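Local coordinates for membrane lipoprotein family protein (Aeropyrum pernix, PDB 4PEV) that probably captures nucleosides such as adenosine for an ABC transporter, as a solute-binding protein of the BMP lipoprotein family, at residues Ala80-Val86 with Tyr306-Lys310; Asp172-Ile177 with Lys371-Asn375; Tyr211-Met216 with Leu380-Leu384; Ala283-Trp287 with Ile338-Ala343. One frame throughout, in Å; residues are numbered along the deposited sequence.

Overall arrangement
Adenosine lies between two lobes of this chain, and interaction 1 pairs two helices of the lobe built on the parallel sheet; interactions 2, 3 and 4 belong to the side of the mixed sheet. Interactions 2 and 3 have centres 13 Å apart and touch, since Asp172 and Asn175 both reach Tyr212. Interaction 4 lies 22 Å from both interaction 1 and interaction 2, measured between centres. It is the one next to the pocket: the side chain of Ala283 is about 9 Å from adenosine. Interactions 1 and 2 sit on opposite sides of the chain's centre, their own centres 41 Å apart.

Interaction 1: Ala80-Val86 with Tyr306-Lys310; sequences AAEELGV and YTAIK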
loop_
_atom_site.group_PDB
_atom_site.type_symbol
_atom_site.label_atom_id
_atom_site.label_comp_id
_atom_site.label_asym_id
_atom_site.label_seq_id
_atom_site.Cartn_x
_atom_site.Cartn_y
_atom_site.Cartn_z
ATOM N N ALA C 80 2.914 -18.517 -8.714
ATOM C CA ALA C 80 3.931 -18.963 -9.663
ATOM C C ALA C 80 4.430 -20.381 -9.366
ATOM O O ALA C 80 4.653 -21.166 -10.278
ATOM C CB ALA C 80 5.087 -17.994 -9.661
ATOM N N ALA C 81 4.599 -20.709 -8.088
ATOM C CA ALA C 81 4.930 -22.076 -7.674
ATOM C C ALA C 81 3.964 -23.084 -8.264
ATOM O O ALA C 81 4.390 -24.070 -8.846
ATOM C CB ALA C 81 4.927 -22.197 -6.160
ATOM N N GLU C 82 2.666 -22.824 -8.121
ATOM C CA GLU C 82 1.653 -23.778 -8.544
ATOM C C GLU C 82 1.421 -23.745 -10.053
ATOM O O GLU C 82 1.440 -24.790 -10.679
ATOM C CB GLU C 82 0.352 -23.566 -7.761
ATOM C CG GLU C 82 -0.848 -24.421 -8.193
ATOM C CD GLU C 82 -0.617 -25.945 -8.200
ATOM O OE1 GLU C 82 -1.211 -26.617 -9.073
ATOM O OE2 GLU C 82 0.127 -26.499 -7.351
ATOM N N GLU C 83 1.213 -22.568 -10.642
ATOM C CA GLU C 83 0.896 -22.482 -12.074
ATOM C C GLU C 83 2.100 -22.786 -12.968
ATOM O O GLU C 83 1.988 -23.545 -13.913
ATOM C CB GLU C 83 0.342 -21.106 -12.448
ATOM C CG GLU C 83 -1.114 -20.855 -12.073
ATOM C CD GLU C 83 -1.578 -19.422 -12.387
ATOM O OE1 GLU C 83 -2.503 -18.915 -11.701
ATOM O OE2 GLU C 83 -1.017 -18.789 -13.314
ATOM N N LEU C 84 3.252 -22.189 -12.679
ATOM C CA LEU C 84 4.446 -22.346 -13.540
ATOM C C LEU C 84 5.417 -23.433 -13.088
ATOM O O LEU C 84 6.344 -23.738 -13.810
ATOM C CB LEU C 84 5.216 -21.025 -13.650
ATOM C CG LEU C 84 4.376 -19.769 -13.871
ATOM C CD1 LEU C 84 5.270 -18.564 -14.096
ATOM C CD2 LEU C 84 3.410 -19.955 -15.032
ATOM N N GLY C 85 5.232 -23.984 -11.892
ATOM C CA GLY C 85 6.018 -25.130 -11.433
ATOM C C GLY C 85 7.359 -24.826 -10.780
ATOM O O GLY C 85 8.161 -25.740 -10.576
ATOM N N VAL C 86 7.592 -23.571 -10.405
ATOM C CA VAL C 86 8.896 -23.160 -9.866
ATOM C C VAL C 86 9.025 -23.466 -8.362
ATOM O O VAL C 86 8.015 -23.647 -7.672
ATOM C CB VAL C 86 9.196 -21.655 -10.145
ATOM C CG1 VAL C 86 8.554 -21.195 -11.442
ATOM C CG2 VAL C 86 8.730 -20.753 -9.029
ATOM N N TYR C 306 4.776 -12.130 -9.643
ATOM C CA TYR C 306 4.359 -13.174 -10.584
ATOM C C TYR C 306 4.847 -12.904 -12.027
ATOM O O TYR C 306 5.280 -13.821 -12.724
ATOM C CB TYR C 306 2.826 -13.336 -10.570
ATOM C CG TYR C 306 2.361 -14.397 -11.533
ATOM C CD1 TYR C 306 2.354 -15.721 -11.157
ATOM C CD2 TYR C 306 1.989 -14.081 -12.835
ATOM C CE1 TYR C 306 1.963 -16.710 -12.036
ATOM C CE2 TYR C 306 1.607 -15.062 -13.720
ATOM C CZ TYR C 306 1.595 -16.374 -13.308
ATOM O OH TYR C 306 1.216 -17.387 -14.153
ATOM N N THR C 307 4.765 -11.651 -12.469
ATOM C CA THR C 307 5.252 -11.258 -13.780
ATOM C C THR C 307 6.763 -11.439 -13.868
ATOM O O THR C 307 7.266 -12.030 -14.807
ATOM C CB THR C 307 4.852 -9.794 -14.079
ATOM O OG1 THR C 307 3.426 -9.733 -14.242
ATOM C CG2 THR C 307 5.529 -9.269 -15.335
ATOM N N ALA C 308 7.492 -10.948 -12.881
ATOM C CA ALA C 308 8.959 -11.111 -12.875
ATOM C C ALA C 308 9.419 -12.580 -12.904
ATOM O O ALA C 308 10.456 -12.899 -13.488
ATOM C CB ALA C 308 9.562 -10.401 -11.673
ATOM N N ILE C 309 8.662 -13.460 -12.255
ATOM C CA ILE C 309 8.976 -14.880 -12.238
ATOM C C ILE C 309 8.609 -15.546 -13.556
ATOM O O ILE C 309 9.337 -16.422 -14.038
ATOM C CB ILE C 309 8.241 -15.590 -11.099
ATOM C CG1 ILE C 309 8.794 -15.108 -9.767
ATOM C CG2 ILE C 309 8.422 -17.095 -11.194
ATOM C CD1 ILE C 309 7.942 -15.478 -8.581
ATOM N N LYS C 310 7.477 -15.148 -14.127
ATOM C CA LYS C 310 7.041 -15.690 -15.418
ATOM C C LYS C 310 8.040 -15.309 -16.508
ATOM O O LYS C 310 8.554 -16.171 -17.212
ATOM C CB LYS C 310 5.652 -15.183 -15.782
ATOM C CG LYS C 310 4.955 -16.048 -16.801
ATOM C CD LYS C 310 3.650 -15.428 -17.252
ATOM C CE LYS C 310 2.808 -16.445 -18.011
ATOM N NZ LYS C 310 1.855 -15.747 -18.915
#
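Ala80 and Tyr306 mark the closest backbone approach, their CA atoms 5.9 Å apart, where two helical segments run side by side with axes 10.8 Å apart and an angle of 44° between their directions. The methyl of Ala80 is covered twice: its CB lies 3.8 Å from CG2 of Ile309 and touches CD1 of Tyr306. The tyrosine ring presents its edge, not a face, to the backbone N of Ala80. With CG anti to the backbone N (chi1 180°), the ring of Tyr306 is carried across to the other helix, and its OH makes a weak hydrogen bond of 2.8 Å to OE2 of Glu83.

Helix 69-84 is the connection of a beta-alpha-beta crossover between the parallel strands 54-59 and 87-91, whereas helix 301-313 leads into strand 320-324 at the far edge of the same sheet and rests on Tyr155 of strand 152-157. Leu84 divides its branches: CD2 of Leu84 lies 3.5 Å from OH of Tyr306, and CD1 sits 3.6 Å from CA of Lys310. Replacing Tyr306 by an alanine would probably leave Glu83 without its hydroxyl partner and take away the aromatic side of the packing on Ala80 and Leu84. Arg79 adds a cation-pi contact to the same ring. Beyond the helix end, where Gly85 turns the chain with positive phi, CG1 of Val86 touches CG2 of Ile309 at 4.1 Å.

Interaction 2: Asp172-Ile177 with Lys371-Asn375; sequences DIANNI and KWISN
Asp172 grasps Ser374 with both carboxylate oxygens, a two-point grip that fixes a helix start against the side of another helix. The Ser374 hydroxyl donates to OD1 of Asp172, OG to OD1 being 2.8 Å. Alongside it the backbone N of Ser374 donates to OD2 of Asp172 at 2.9 Å, using the syn lone pair with a bent N-H angle of 137°. The anti placement of CG in Asp172 (chi1 180°) points the carboxylate at Ser374. Ser374 is the N-cap of helix 375-389, its OG also bonding Gly377 N, and the nearby helix start would be expected to favour the negative charge.

One helical turn on, Asn176 supplies a third bond, from ND2 to the carbonyl O of Trp372 at 2.9 Å. The donor comes in from above the carbonyl plane, 64° out of it, and the same ND2 makes a weak bond back to OD2 of Asp172. The amide thus links the Trp372 carbonyl and, less firmly, the carboxylate.

Around this polar centre the packing is apolar. CG1 of Ile173 lies against O of Trp372 and meets CG1 of Ile373 at 4.0 Å, the two isoleucines slanting past each other. The six-membered ring of Trp372 comes up beside the helix, where its CZ3 lies 3.9 Å from CG1 of Ile177, which crosses it at about a right angle.

Both segments rest on the mixed sheet: Ile173 and Ile177 touch Phe277 of strand 277-282, whose ring Trp372 also meets, and Ile373 touches Ile294 of strand 293-299.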
loop_
_atom_site.group_PDB
_atom_site.type_symbol
_atom_site.label_atom_id
_atom_site.label_comp_id
_atom_site.label_asym_id
_atom_site.label_seq_id
_atom_site.Cartn_x
_atom_site.Cartn_y
_atom_site.Cartn_z
ATOM N N ASP C 172 -14.457 12.679 2.441
ATOM C CA ASP C 172 -15.897 12.617 2.276
ATOM C C ASP C 172 -16.554 11.922 3.438
ATOM O O ASP C 172 -17.608 12.353 3.902
ATOM C CB ASP C 172 -16.268 11.891 0.985
ATOM C CG ASP C 172 -17.765 11.806 0.780
ATOM O OD1 ASP C 172 -18.436 12.871 0.650
ATOM O OD2 ASP C 172 -18.270 10.659 0.755
ATOM N N ILE C 173 -15.940 10.843 3.904
ATOM C CA ILE C 173 -16.461 10.106 5.047
ATOM C C ILE C 173 -16.384 10.962 6.295
ATOM O O ILE C 173 -17.275 10.917 7.130
ATOM C CB ILE C 173 -15.685 8.810 5.283
ATOM C CG1 ILE C 173 -15.929 7.835 4.134
ATOM C CG2 ILE C 173 -16.084 8.174 6.610
ATOM C CD1 ILE C 173 -15.087 6.571 4.208
ATOM N N ALA C 174 -15.325 11.751 6.416
ATOM C CA ALA C 174 -15.149 12.625 7.567
ATOM C C ALA C 174 -16.156 13.774 7.539
ATOM O O ALA C 174 -16.715 14.163 8.564
ATOM C CB ALA C 174 -13.733 13.164 7.586
ATOM N N ASN C 175 -16.377 14.324 6.353
ATOM C CA ASN C 175 -17.449 15.281 6.139
ATOM C C ASN C 175 -18.821 14.747 6.560
ATOM O O ASN C 175 -19.567 15.427 7.271
ATOM C CB ASN C 175 -17.495 15.664 4.664
ATOM C CG ASN C 175 -18.231 16.957 4.418
ATOM O OD1 ASN C 175 -18.298 17.816 5.299
ATOM N ND2 ASN C 175 -18.769 17.116 3.211
ATOM N N ASN C 176 -19.153 13.531 6.130
ATOM C CA ASN C 176 -20.433 12.928 6.511
ATOM C C ASN C 176 -20.525 12.643 7.999
ATOM O O ASN C 176 -21.598 12.767 8.588
ATOM C CB ASN C 176 -20.698 11.634 5.750
ATOM C CG ASN C 176 -20.679 11.832 4.256
ATOM O OD1 ASN C 176 -21.248 12.785 3.732
ATOM N ND2 ASN C 176 -20.005 10.937 3.558
ATOM N N ILE C 177 -19.414 12.254 8.613
ATOM C CA ILE C 177 -19.419 12.024 10.052
ATOM C C ILE C 177 -19.705 13.333 10.780
ATOM O O ILE C 177 -20.455 13.374 11.749
ATOM C CB ILE C 177 -18.095 11.400 10.542
ATOM C CG1 ILE C 177 -18.006 9.941 10.068
ATOM C CG2 ILE C 177 -17.985 11.472 12.072
ATOM C CD1 ILE C 177 -16.700 9.249 10.417
ATOM N N LYS C 371 -24.031 3.922 3.355
ATOM C CA LYS C 371 -24.322 4.810 4.475
ATOM C C LYS C 371 -23.379 5.985 4.638
ATOM O O LYS C 371 -23.801 7.037 5.118
ATOM C CB LYS C 371 -24.289 4.051 5.790
ATOM C CG LYS C 371 -25.532 3.240 6.099
ATOM C CD LYS C 371 -25.473 2.695 7.523
ATOM C CE LYS C 371 -26.844 2.349 8.090
ATOM N NZ LYS C 371 -27.293 0.993 7.668
ATOM N N TRP C 372 -22.098 5.809 4.299
ATOM C CA TRP C 372 -21.071 6.794 4.681
ATOM C C TRP C 372 -20.208 7.352 3.562
ATOM O O TRP C 372 -19.311 8.148 3.826
ATOM C CB TRP C 372 -20.172 6.213 5.761
ATOM C CG TRP C 372 -20.892 5.958 7.021
ATOM C CD1 TRP C 372 -21.318 4.762 7.472
ATOM C CD2 TRP C 372 -21.278 6.923 8.002
ATOM N NE1 TRP C 372 -21.946 4.905 8.684
ATOM C CE2 TRP C 372 -21.935 6.226 9.033
ATOM C CE3 TRP C 372 -21.125 8.307 8.114
ATOM C CZ2 TRP C 372 -22.454 6.863 10.169
ATOM C CZ3 TRP C 372 -21.647 8.948 9.237
ATOM C CH2 TRP C 372 -22.304 8.221 10.253
ATOM N N ILE C 373 -20.465 6.960 2.323
ATOM C CA ILE C 373 -19.765 7.563 1.198
ATOM C C ILE C 373 -20.818 8.153 0.260
ATOM O O ILE C 373 -21.532 7.427 -0.402
ATOM C CB ILE C 373 -18.846 6.548 0.465
ATOM C CG1 ILE C 373 -17.988 5.750 1.476
ATOM C CG2 ILE C 373 -17.947 7.264 -0.544
ATOM C CD1 ILE C 373 -16.863 4.914 0.872
ATOM N N SER C 374 -20.910 9.477 0.223
ATOM C CA SER C 374 -21.869 10.175 -0.640
ATOM C C SER C 374 -21.564 9.956 -2.125
ATOM O O SER C 374 -20.453 9.533 -2.493
ATOM C CB SER C 374 -21.857 11.683 -0.340
ATOM O OG SER C 374 -20.679 12.313 -0.845
ATOM N N ASN C 375 -22.550 10.254 -2.974
ATOM C CA ASN C 375 -22.387 10.154 -4.432
ATOM C C ASN C 375 -21.411 11.188 -4.982
ATOM O O ASN C 375 -20.818 10.976 -6.033
ATOM C CB ASN C 375 -23.740 10.289 -5.128
ATOM C CG ASN C 375 -24.621 9.073 -4.919
ATOM O OD1 ASN C 375 -24.137 7.962 -4.705
ATOM N ND2 ASN C 375 -25.924 9.275 -4.992
#

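Interaction 3: Tyr211-Met216 with Leu380-Leu384; sequences YYNQAM and LVEEL
Leu380 is the bump of this contact, and the hollow it fills is formed by Tyr211, Tyr212, Ala215 and Met216 near the end of helix 196-214. Its forked end parts the work. CD1 of Leu380 pushes towards Tyr212, 3.6 Å from that ring's CD1, and also has the selenium atom SE of Met216 as a neighbour at 4.1 Å, Met216 being present as selenomethionine. CD2 drops instead between Ala215, whose CB is 3.7 Å away, and Tyr211, whose CE1 it meets at 4.1 Å. Four residues thus enclose one leucine, the methyl of Ala215 giving the hollow a low wall.

The fit is reciprocal, for Tyr211 is itself a bump. A trans first torsion (chi1 -171°) throws its ring towards the second helix, where it enters a groove between Leu380, Glu383 and Leu384. CE2 of Tyr211 rests 4.3 Å from CD1 of Leu384, while Leu380 meets CE1 on the other side of the ring's long axis. At the far end the hydroxyl OH of Tyr211 donates to OE2 of Glu383 at 2.8 Å, taking the anti lone pair, with ring and carboxylate planes turned 67° from each other. This bond ties down the ring's outer end; Lys387 adds a weak bond to the same OH.

Helix 159-181 touches both segments: Tyr212 meets its Ala171, Val381 packs on Ile169, and Leu384 on Ser164 and Ile168. Helix 375-389 accordingly contacts both helix 196-214 and helix 159-181.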
loop_
_atom_site.group_PDB
_atom_site.type_symbol
_atom_site.label_atom_id
_atom_site.label_comp_id
_atom_site.label_asym_id
_atom_site.label_seq_id
_atom_site.Cartn_x
_atom_site.Cartn_y
_atom_site.Cartn_z
ATOM N N TYR C 211 -8.253 18.245 -2.721
ATOM C CA TYR C 211 -9.050 18.226 -3.935
ATOM C C TYR C 211 -10.513 18.231 -3.530
ATOM O O TYR C 211 -11.280 19.088 -3.955
ATOM C CB TYR C 211 -8.709 16.984 -4.754
ATOM C CG TYR C 211 -9.291 16.900 -6.155
ATOM C CD1 TYR C 211 -10.552 16.353 -6.372
ATOM C CD2 TYR C 211 -8.554 17.309 -7.265
ATOM C CE1 TYR C 211 -11.076 16.239 -7.648
ATOM C CE2 TYR C 211 -9.069 17.197 -8.546
ATOM C CZ TYR C 211 -10.332 16.659 -8.729
ATOM O OH TYR C 211 -10.869 16.544 -9.992
ATOM N N TYR C 212 -10.878 17.287 -2.674
ATOM C CA TYR C 212 -12.228 17.196 -2.140
ATOM C C TYR C 212 -12.654 18.513 -1.516
ATOM O O TYR C 212 -13.655 19.073 -1.906
ATOM C CB TYR C 212 -12.316 16.083 -1.107
ATOM C CG TYR C 212 -13.701 15.895 -0.578
ATOM C CD1 TYR C 212 -14.628 15.142 -1.270
ATOM C CD2 TYR C 212 -14.093 16.493 0.606
ATOM C CE1 TYR C 212 -15.908 14.971 -0.786
ATOM C CE2 TYR C 212 -15.376 16.331 1.101
ATOM C CZ TYR C 212 -16.277 15.570 0.402
ATOM O OH TYR C 212 -17.546 15.406 0.903
ATOM N N ASN C 213 -11.869 19.008 -0.564
ATOM C CA ASN C 213 -12.108 20.311 0.068
ATOM C C ASN C 213 -12.374 21.463 -0.884
ATOM O O ASN C 213 -13.351 22.195 -0.702
ATOM C CB ASN C 213 -10.930 20.685 0.949
ATOM C CG ASN C 213 -10.917 19.919 2.240
ATOM O OD1 ASN C 213 -11.938 19.404 2.683
ATOM N ND2 ASN C 213 -9.761 19.848 2.859
ATOM N N GLN C 214 -11.507 21.626 -1.882
ATOM C CA GLN C 214 -11.671 22.686 -2.890
ATOM C C GLN C 214 -12.881 22.476 -3.778
ATOM O O GLN C 214 -13.638 23.407 -4.004
ATOM C CB GLN C 214 -10.424 22.844 -3.744
ATOM C CG GLN C 214 -9.321 23.576 -2.998
ATOM C CD GLN C 214 -8.065 23.761 -3.826
ATOM O OE1 GLN C 214 -8.070 23.558 -5.049
ATOM N NE2 GLN C 214 -6.971 24.147 -3.160
ATOM N N ALA C 215 -13.094 21.257 -4.252
ATOM C CA ALA C 215 -14.271 20.966 -5.089
ATOM C C ALA C 215 -15.588 20.992 -4.316
ATOM O O ALA C 215 -16.625 20.710 -4.895
ATOM C CB ALA C 215 -14.119 19.615 -5.790
HETATM N N MSE C 216 -15.549 21.318 -3.023
HETATM C CA MSE C 216 -16.710 21.122 -2.151
HETATM C C MSE C 216 -16.865 22.128 -1.028
HETATM O O MSE C 216 -17.832 22.052 -0.269
HETATM C CB MSE C 216 -16.523 19.718 -1.578
HETATM C CG MSE C 216 -17.811 19.009 -1.241
HETATM SE SE MSE C 216 -18.474 18.109 -2.866
HETATM C CE MSE C 216 -20.327 17.888 -2.224
ATOM N N LEU C 380 -16.457 12.604 -7.593
ATOM C CA LEU C 380 -15.085 13.128 -7.506
ATOM C C LEU C 380 -13.985 12.071 -7.671
ATOM O O LEU C 380 -12.963 12.356 -8.295
ATOM C CB LEU C 380 -14.871 13.863 -6.187
ATOM C CG LEU C 380 -15.671 15.158 -6.065
ATOM C CD1 LEU C 380 -15.683 15.654 -4.625
ATOM C CD2 LEU C 380 -15.128 16.224 -7.012
ATOM N N VAL C 381 -14.175 10.875 -7.096
ATOM C CA VAL C 381 -13.275 9.732 -7.346
ATOM C C VAL C 381 -13.138 9.528 -8.838
ATOM O O VAL C 381 -12.042 9.568 -9.367
ATOM C CB VAL C 381 -13.798 8.409 -6.726
ATOM C CG1 VAL C 381 -13.078 7.196 -7.315
ATOM C CG2 VAL C 381 -13.653 8.426 -5.205
ATOM N N GLU C 382 -14.274 9.321 -9.497
ATOM C CA GLU C 382 -14.329 9.073 -10.937
ATOM C C GLU C 382 -13.727 10.222 -11.774
ATOM O O GLU C 382 -13.061 9.987 -12.774
ATOM C CB GLU C 382 -15.780 8.783 -11.352
ATOM C CG GLU C 382 -15.955 8.360 -12.807
ATOM C CD GLU C 382 -14.995 7.252 -13.231
ATOM O OE1 GLU C 382 -15.096 6.129 -12.685
ATOM O OE2 GLU C 382 -14.132 7.504 -14.111
ATOM N N GLU C 383 -13.943 11.455 -11.344
ATOM C CA GLU C 383 -13.434 12.608 -12.064
ATOM C C GLU C 383 -11.932 12.736 -11.916
ATOM O O GLU C 383 -11.305 13.389 -12.731
ATOM C CB GLU C 383 -14.145 13.887 -11.590
ATOM C CG GLU C 383 -13.435 15.228 -11.825
ATOM C CD GLU C 383 -14.185 16.389 -11.160
ATOM O OE1 GLU C 383 -15.404 16.533 -11.436
ATOM O OE2 GLU C 383 -13.570 17.140 -10.350
ATOM N N LEU C 384 -11.343 12.139 -10.882
ATOM C CA LEU C 384 -9.887 12.179 -10.725
ATOM C C LEU C 384 -9.234 10.955 -11.351
ATOM O O LEU C 384 -8.210 11.058 -12.021
ATOM C CB LEU C 384 -9.493 12.289 -9.259
ATOM C CG LEU C 384 -7.985 12.419 -8.988
ATOM C CD1 LEU C 384 -7.340 13.510 -9.830
ATOM C CD2 LEU C 384 -7.718 12.673 -7.506
#

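Interaction 4: Ala283-Trp287 with Ile338-Ala343; sequences ASQEW and IIRYFA
Phe342 and Ala283 form the dry, close-fitting half of this contact. The methyl of Ala283 stands over a face of the phenylalanine ring in a CH-pi contact, CB lying 4.2 Å from the centroid and 21° off the normal. Ser284 extends the cover: its N rests above the same face, and its CB is 3.8 Å from CD2 of Phe342. On the opposite face sits CD2 of Tyr341, so the ring is pinched between its own helix and the loop.

The loop belongs to the periplasmic binding protein fold: it leaves strand 277-282 just after Asp282, an adenosine-binding residue, and helix 336-348 backs it. An alanine in place of Phe342 would probably leave Ala283 and the backbone of Ser284 without their aromatic cover and open a gap beside this pocket loop. Met72 of helix 69-84 also touches both Ala283 and Phe342.

The other half is looser and bridged by a single water, with no direct hydrogen bond between the segments. The water donates to OG of Ser284 at 2.7 Å and to O of Ile339 at 2.9 Å while accepting from N of Trp287. Ser284 OG in turn donates to OE1 of Glu286 at 2.8 Å, a carboxylate held further by Ser296, Ser334 and Arg369. In Trp287, chi1 of 65° turns the indole so that CD1 comes 4.1 Å from CB of Phe342; its CB meets CA of Ala343 at 4.0 Å.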
loop_
_atom_site.group_PDB
_atom_site.type_symbol
_atom_site.label_atom_id
_atom_site.label_comp_id
_atom_site.label_asym_id
_atom_site.label_seq_id
_atom_site.Cartn_x
_atom_site.Cartn_y
_atom_site.Cartn_z
ATOM N N ALA C 283 -3.406 -5.206 0.158
ATOM C CA ALA C 283 -4.506 -6.124 -0.126
ATOM C C ALA C 283 -5.801 -5.441 0.280
ATOM O O ALA C 283 -5.777 -4.359 0.884
ATOM C CB ALA C 283 -4.346 -7.429 0.631
ATOM N N SER C 284 -6.924 -6.048 -0.092
ATOM C CA SER C 284 -8.210 -5.685 0.490
ATOM C C SER C 284 -8.229 -6.308 1.874
ATOM O O SER C 284 -8.188 -7.537 1.991
ATOM C CB SER C 284 -9.403 -6.214 -0.329
ATOM O OG SER C 284 -10.436 -6.738 0.516
ATOM N N GLN C 285 -8.324 -5.463 2.896
ATOM C CA GLN C 285 -8.257 -5.920 4.278
ATOM C C GLN C 285 -9.593 -5.806 5.029
ATOM O O GLN C 285 -9.624 -5.931 6.251
ATOM C CB GLN C 285 -7.158 -5.151 5.009
ATOM C CG GLN C 285 -5.781 -5.370 4.406
ATOM C CD GLN C 285 -4.732 -4.464 5.014
ATOM O OE1 GLN C 285 -4.756 -3.252 4.828
ATOM N NE2 GLN C 285 -3.806 -5.047 5.740
ATOM N N GLU C 286 -10.686 -5.602 4.287
ATOM C CA GLU C 286 -12.003 -5.371 4.883
ATOM C C GLU C 286 -12.408 -6.543 5.756
ATOM O O GLU C 286 -12.998 -6.379 6.825
ATOM C CB GLU C 286 -13.059 -5.129 3.791
ATOM C CG GLU C 286 -12.994 -3.745 3.123
ATOM C CD GLU C 286 -12.095 -3.668 1.898
ATOM O OE1 GLU C 286 -11.052 -4.352 1.858
ATOM O OE2 GLU C 286 -12.423 -2.888 0.983
ATOM N N TRP C 287 -12.072 -7.735 5.286
ATOM C CA TRP C 287 -12.355 -8.981 6.001
ATOM C C TRP C 287 -11.881 -8.984 7.443
ATOM O O TRP C 287 -12.423 -9.717 8.253
ATOM C CB TRP C 287 -11.719 -10.174 5.259
ATOM C CG TRP C 287 -10.240 -10.122 5.240
ATOM C CD1 TRP C 287 -9.461 -9.598 4.273
ATOM C CD2 TRP C 287 -9.360 -10.577 6.274
ATOM N NE1 TRP C 287 -8.147 -9.699 4.630
ATOM C CE2 TRP C 287 -8.058 -10.303 5.853
ATOM C CE3 TRP C 287 -9.559 -11.209 7.519
ATOM C CZ2 TRP C 287 -6.946 -10.624 6.615
ATOM C CZ3 TRP C 287 -8.461 -11.531 8.282
ATOM C CH2 TRP C 287 -7.163 -11.236 7.826
ATOM N N ILE C 338 -13.029 -8.475 -5.351
ATOM C CA ILE C 338 -11.707 -8.411 -4.715
ATOM C C ILE C 338 -11.876 -8.624 -3.195
ATOM O O ILE C 338 -11.099 -9.337 -2.566
ATOM C CB ILE C 338 -10.973 -7.060 -4.961
ATOM C CG1 ILE C 338 -11.091 -6.553 -6.419
ATOM C CG2 ILE C 338 -9.514 -7.181 -4.564
ATOM C CD1 ILE C 338 -10.003 -6.986 -7.388
ATOM N N ILE C 339 -12.914 -8.011 -2.629
ATOM C CA ILE C 339 -13.230 -8.145 -1.211
ATOM C C ILE C 339 -13.524 -9.588 -0.839
ATOM O O ILE C 339 -13.030 -10.082 0.177
ATOM C CB ILE C 339 -14.445 -7.273 -0.821
ATOM C CG1 ILE C 339 -14.063 -5.802 -0.863
ATOM C CG2 ILE C 339 -14.942 -7.594 0.584
ATOM C CD1 ILE C 339 -15.248 -4.866 -0.856
ATOM N N ARG C 340 -14.331 -10.249 -1.667
ATOM C CA ARG C 340 -14.714 -11.630 -1.413
ATOM C C ARG C 340 -13.510 -12.553 -1.621
ATOM O O ARG C 340 -13.339 -13.507 -0.884
ATOM C CB ARG C 340 -15.891 -12.048 -2.309
ATOM C CG ARG C 340 -16.488 -13.414 -1.955
ATOM C CD ARG C 340 -17.721 -13.789 -2.784
ATOM N NE ARG C 340 -17.923 -12.919 -3.952
ATOM C CZ ARG C 340 -18.928 -12.047 -4.113
ATOM N NH1 ARG C 340 -19.876 -11.908 -3.183
ATOM N NH2 ARG C 340 -18.998 -11.305 -5.224
ATOM N N TYR C 341 -12.668 -12.257 -2.604
ATOM C CA TYR C 341 -11.498 -13.095 -2.886
ATOM C C TYR C 341 -10.537 -13.233 -1.708
ATOM O O TYR C 341 -10.069 -14.338 -1.390
ATOM C CB TYR C 341 -10.746 -12.523 -4.073
ATOM C CG TYR C 341 -9.413 -13.159 -4.349
ATOM C CD1 TYR C 341 -9.323 -14.371 -5.029
ATOM C CD2 TYR C 341 -8.235 -12.521 -3.979
ATOM C CE1 TYR C 341 -8.089 -14.941 -5.313
ATOM C CE2 TYR C 341 -7.001 -13.071 -4.263
ATOM C CZ TYR C 341 -6.929 -14.282 -4.923
ATOM O OH TYR C 341 -5.692 -14.818 -5.195
ATOM N N PHE C 342 -10.241 -12.102 -1.071
ATOM C CA PHE C 342 -9.336 -12.087 0.075
ATOM C C PHE C 342 -10.026 -12.605 1.283
ATOM O O PHE C 342 -9.387 -13.177 2.146
ATOM C CB PHE C 342 -8.789 -10.691 0.332
ATOM C CG PHE C 342 -7.753 -10.296 -0.652
ATOM C CD1 PHE C 342 -6.480 -10.818 -0.557
ATOM C CD2 PHE C 342 -8.068 -9.463 -1.711
ATOM C CE1 PHE C 342 -5.520 -10.491 -1.490
ATOM C CE2 PHE C 342 -7.114 -9.119 -2.650
ATOM C CZ PHE C 342 -5.833 -9.636 -2.538
ATOM N N ALA C 343 -11.335 -12.412 1.349
ATOM C CA ALA C 343 -12.134 -13.003 2.415
ATOM C C ALA C 343 -12.139 -14.537 2.312
ATOM O O ALA C 343 -12.042 -15.219 3.330
ATOM C CB ALA C 343 -13.550 -12.439 2.393
HETATM O O HOH W 1 -11.687 -8.388 2.181
#